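Local coordinates for protein evasin-3 (Rhipicephalus sanguineus, PDB 6I31) that is a salivary protein that binds and neutralises host CXC chemokines such as CXCL8, breaking up the CXCL8 homodimer and blocking its interaction with CXCR2, at residues A[18-23]-A[50-55]. Numbering follows the deposited sequence.
Sequences DVVSCN and CYKIIG
With CG1 of Val-19 trans to the backbone N (chi1 176°) and Tyr-51 CG anti to its carbonyl carbon (chi1 -57°), the two side chains cross obliquely, Val-19 CG1 lying 3.6 Å from Tyr-51 CB. The ring runs on alongside strand 18-22: its CD1 lies 4.0 Å from Ser-21 CA, and Val-20 O stands at its edge, in plane. Val-19 also faces Ile-53, more loosely. On the opposite face Val-20 sits between Lys-52 and Ile-54. Its CG2 meets the aliphatic Lys-52 CG at 3.7 Å, while its CG1 reaches Ile-54 CG1 at 3.8 Å, those two side chains crossing at about a right angle. The extended lysine chain carries CE past Ser-21 O.

Between the two faces the antiparallel strands are joined by paired backbone bonds, Asp-18 with Ile-54 and Val-20 with Lys-52. Cys-22 N closes the series on Cys-50 O at 3.0 Å, approaching from above the carbonyl plane. Just beyond, Ser-21 OG accepts from Asn-23 N in an ST turn where the chain bends away from the strand. Cys-22 and Cys-50 touch through their CB atoms, 3.9 Å apart, but are not joined to each other; their disulfides run to Cys-37 and Cys-33, two of the three crosslinks of this knottin scaffold. Replacing Tyr-51 with alanine would keep the CB beside Val-19 but is likely to leave Ser-21 CA and Val-20 O without the ring alongside. Largely surface-lying, the pairing probably rests mostly on its five main-chain bonds, with thin apolar packing on both faces and disulfides tying each strand to other parts of the knottin.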
ATOM      1  N   ASP A  18       4.786  -0.199   7.182  1.00 23.62           N
ATOM      2  CA  ASP A  18       3.629  -1.074   7.077  1.00 23.88           C
ATOM      3  C   ASP A  18       3.105  -1.131   5.642  1.00 27.37           C
ATOM      4  O   ASP A  18       3.265  -0.183   4.890  1.00 24.96           O
ATOM      5  CB  ASP A  18       2.494  -0.580   8.009  1.00 26.39           C
ATOM      6  CG  ASP A  18       2.822  -0.663   9.498  1.00 40.19           C
ATOM      7  OD1 ASP A  18       3.636  -1.541   9.883  1.00 41.79           O
ATOM      8  OD2 ASP A  18       2.271   0.159  10.279  1.00 40.12           O
ATOM      9  N   VAL A  19       2.487  -2.257   5.265  1.00 23.88           N
ATOM     10  CA  VAL A  19       1.851  -2.375   3.943  1.00 23.25           C
ATOM     11  C   VAL A  19       0.383  -2.022   4.138  1.00 27.63           C
ATOM     12  O   VAL A  19      -0.251  -2.524   5.063  1.00 29.33           O
ATOM     13  CB  VAL A  19       2.002  -3.795   3.316  1.00 27.28           C
ATOM     14  CG1 VAL A  19       1.246  -3.884   1.989  1.00 26.67           C
ATOM     15  CG2 VAL A  19       3.474  -4.156   3.106  1.00 27.73           C
ATOM     16  N   VAL A  20      -0.157  -1.187   3.281  1.00 24.59           N
ATOM     17  CA  VAL A  20      -1.557  -0.802   3.375  1.00 26.37           C
ATOM     18  C   VAL A  20      -2.202  -0.910   1.997  1.00 30.73           C
ATOM     19  O   VAL A  20      -1.507  -0.910   0.976  1.00 27.04           O
ATOM     20  CB  VAL A  20      -1.780   0.604   4.024  1.00 30.35           C
ATOM     21  CG1 VAL A  20      -1.216   0.677   5.448  1.00 30.46           C
ATOM     22  CG2 VAL A  20      -1.199   1.722   3.153  1.00 29.47           C
ATOM     23  N   SER A  21      -3.542  -0.915   1.969  1.00 28.84           N
ATOM     24  CA  SER A  21      -4.284  -0.964   0.720  1.00 28.30           C
ATOM     25  C   SER A  21      -4.167   0.311  -0.093  1.00 33.00           C
ATOM     26  O   SER A  21      -4.098   1.419   0.447  1.00 31.45           O
ATOM     27  CB  SER A  21      -5.751  -1.323   0.973  1.00 30.85           C
ATOM     28  OG  SER A  21      -6.474  -1.366  -0.250  1.00 35.43           O
ATOM     29  N   CYS A  22      -4.139   0.144  -1.407  1.00 30.93           N
ATOM     30  CA  CYS A  22      -4.104   1.223  -2.378  1.00 35.93           C
ATOM     31  C   CYS A  22      -5.430   1.184  -3.183  1.00 39.47           C
ATOM     32  O   CYS A  22      -5.573   1.762  -4.255  1.00 39.89           O
ATOM     33  CB  CYS A  22      -2.845   1.073  -3.231  1.00 39.72           C
ATOM     34  SG  CYS A  22      -2.761   2.161  -4.666  1.00 47.82           S
ATOM     35  N   ASN A  23      -6.426   0.490  -2.578  1.00 36.22           N
ATOM     36  CA  ASN A  23      -7.830   0.299  -2.944  1.00 37.14           C
ATOM     37  C   ASN A  23      -8.123   0.068  -4.429  1.00 41.97           C
ATOM     38  O   ASN A  23      -8.943   0.779  -5.015  1.00 43.90           O
ATOM     39  CB  ASN A  23      -8.663   1.496  -2.414  1.00 41.90           C
ATOM     40  CG  ASN A  23      -8.513   1.691  -0.924  1.00 56.16           C
ATOM     41  OD1 ASN A  23      -8.894   0.834  -0.114  1.00 51.22           O
ATOM     42  ND2 ASN A  23      -7.916   2.804  -0.539  1.00 47.01           N
ATOM     43  N   CYS A  50      -3.935  -3.990  -5.185  1.00 23.76           N
ATOM     44  CA  CYS A  50      -2.900  -2.972  -5.113  1.00 23.63           C
ATOM     45  C   CYS A  50      -2.635  -2.600  -3.675  1.00 26.22           C
ATOM     46  O   CYS A  50      -3.567  -2.351  -2.909  1.00 25.49           O
ATOM     47  CB  CYS A  50      -3.270  -1.751  -5.946  1.00 23.97           C
ATOM     48  SG  CYS A  50      -3.565  -2.135  -7.692  1.00 29.22           S
ATOM     49  N   TYR A  51      -1.337  -2.547  -3.316  1.00 22.00           N
ATOM     50  CA  TYR A  51      -0.916  -2.168  -1.968  1.00 21.05           C
ATOM     51  C   TYR A  51       0.168  -1.117  -2.067  1.00 23.55           C
ATOM     52  O   TYR A  51       0.763  -0.972  -3.127  1.00 22.78           O
ATOM     53  CB  TYR A  51      -0.366  -3.365  -1.199  1.00 20.44           C
ATOM     54  CG  TYR A  51      -1.345  -4.508  -1.085  1.00 24.18           C
ATOM     55  CD1 TYR A  51      -2.439  -4.435  -0.222  1.00 28.19           C
ATOM     56  CD2 TYR A  51      -1.200  -5.649  -1.861  1.00 23.95           C
ATOM     57  CE1 TYR A  51      -3.372  -5.479  -0.140  1.00 29.13           C
ATOM     58  CE2 TYR A  51      -2.112  -6.707  -1.771  1.00 25.26           C
ATOM     59  CZ  TYR A  51      -3.205  -6.606  -0.924  1.00 31.90           C
ATOM     60  OH  TYR A  51      -4.104  -7.647  -0.843  1.00 36.73           O
ATOM     61  N   LYS A  52       0.535  -0.527  -0.937  1.00 21.11           N
ATOM     62  CA  LYS A  52       1.632   0.458  -0.860  1.00 19.93           C
ATOM     63  C   LYS A  52       2.249   0.420   0.517  1.00 22.32           C
ATOM     64  O   LYS A  52       1.640  -0.084   1.466  1.00 20.64           O
ATOM     65  CB  LYS A  52       1.173   1.886  -1.246  1.00 21.88           C
ATOM     66  CG  LYS A  52       0.123   2.438  -0.271  1.00 20.78           C
ATOM     67  CD  LYS A  52      -0.378   3.846  -0.686  1.00 24.92           C
ATOM     68  CE  LYS A  52      -1.597   4.186   0.172  1.00 33.49           C
ATOM     69  NZ  LYS A  52      -2.254   5.448  -0.286  1.00 40.15           N
ATOM     70  N   ILE A  53       3.476   0.908   0.615  1.00 17.92           N
ATOM     71  CA  ILE A  53       4.227   0.924   1.844  1.00 18.03           C
ATOM     72  C   ILE A  53       4.197   2.315   2.413  1.00 18.13           C
ATOM     73  O   ILE A  53       4.513   3.286   1.723  1.00 19.01           O
ATOM     74  CB  ILE A  53       5.665   0.457   1.612  1.00 21.09           C
ATOM     75  CG1 ILE A  53       5.676  -0.945   0.892  1.00 22.71           C
ATOM     76  CG2 ILE A  53       6.428   0.450   2.926  1.00 20.88           C
ATOM     77  CD1 ILE A  53       7.074  -1.410   0.570  1.00 28.43           C
ATOM     78  N   ILE A  54       3.846   2.412   3.699  1.00 17.64           N
ATOM     79  CA  ILE A  54       3.857   3.707   4.371  1.00 18.49           C
ATOM     80  C   ILE A  54       4.567   3.573   5.694  1.00 21.55           C
ATOM     81  O   ILE A  54       4.678   2.465   6.251  1.00 21.20           O
ATOM     82  CB  ILE A  54       2.390   4.305   4.529  1.00 21.41           C
ATOM     83  CG1 ILE A  54       1.448   3.405   5.372  1.00 22.18           C
ATOM     84  CG2 ILE A  54       1.750   4.595   3.152  1.00 22.33           C
ATOM     85  CD1 ILE A  54       1.448   3.691   6.895  1.00 30.28           C
ATOM     86  N   GLY A  55       5.020   4.701   6.187  1.00 19.07           N
ATOM     87  CA  GLY A  55       5.586   4.832   7.520  1.00 19.68           C
ATOM     88  C   GLY A  55       4.715   5.810   8.284  1.00 22.69           C
ATOM     89  O   GLY A  55       4.305   6.828   7.732  1.00 21.95           O
TER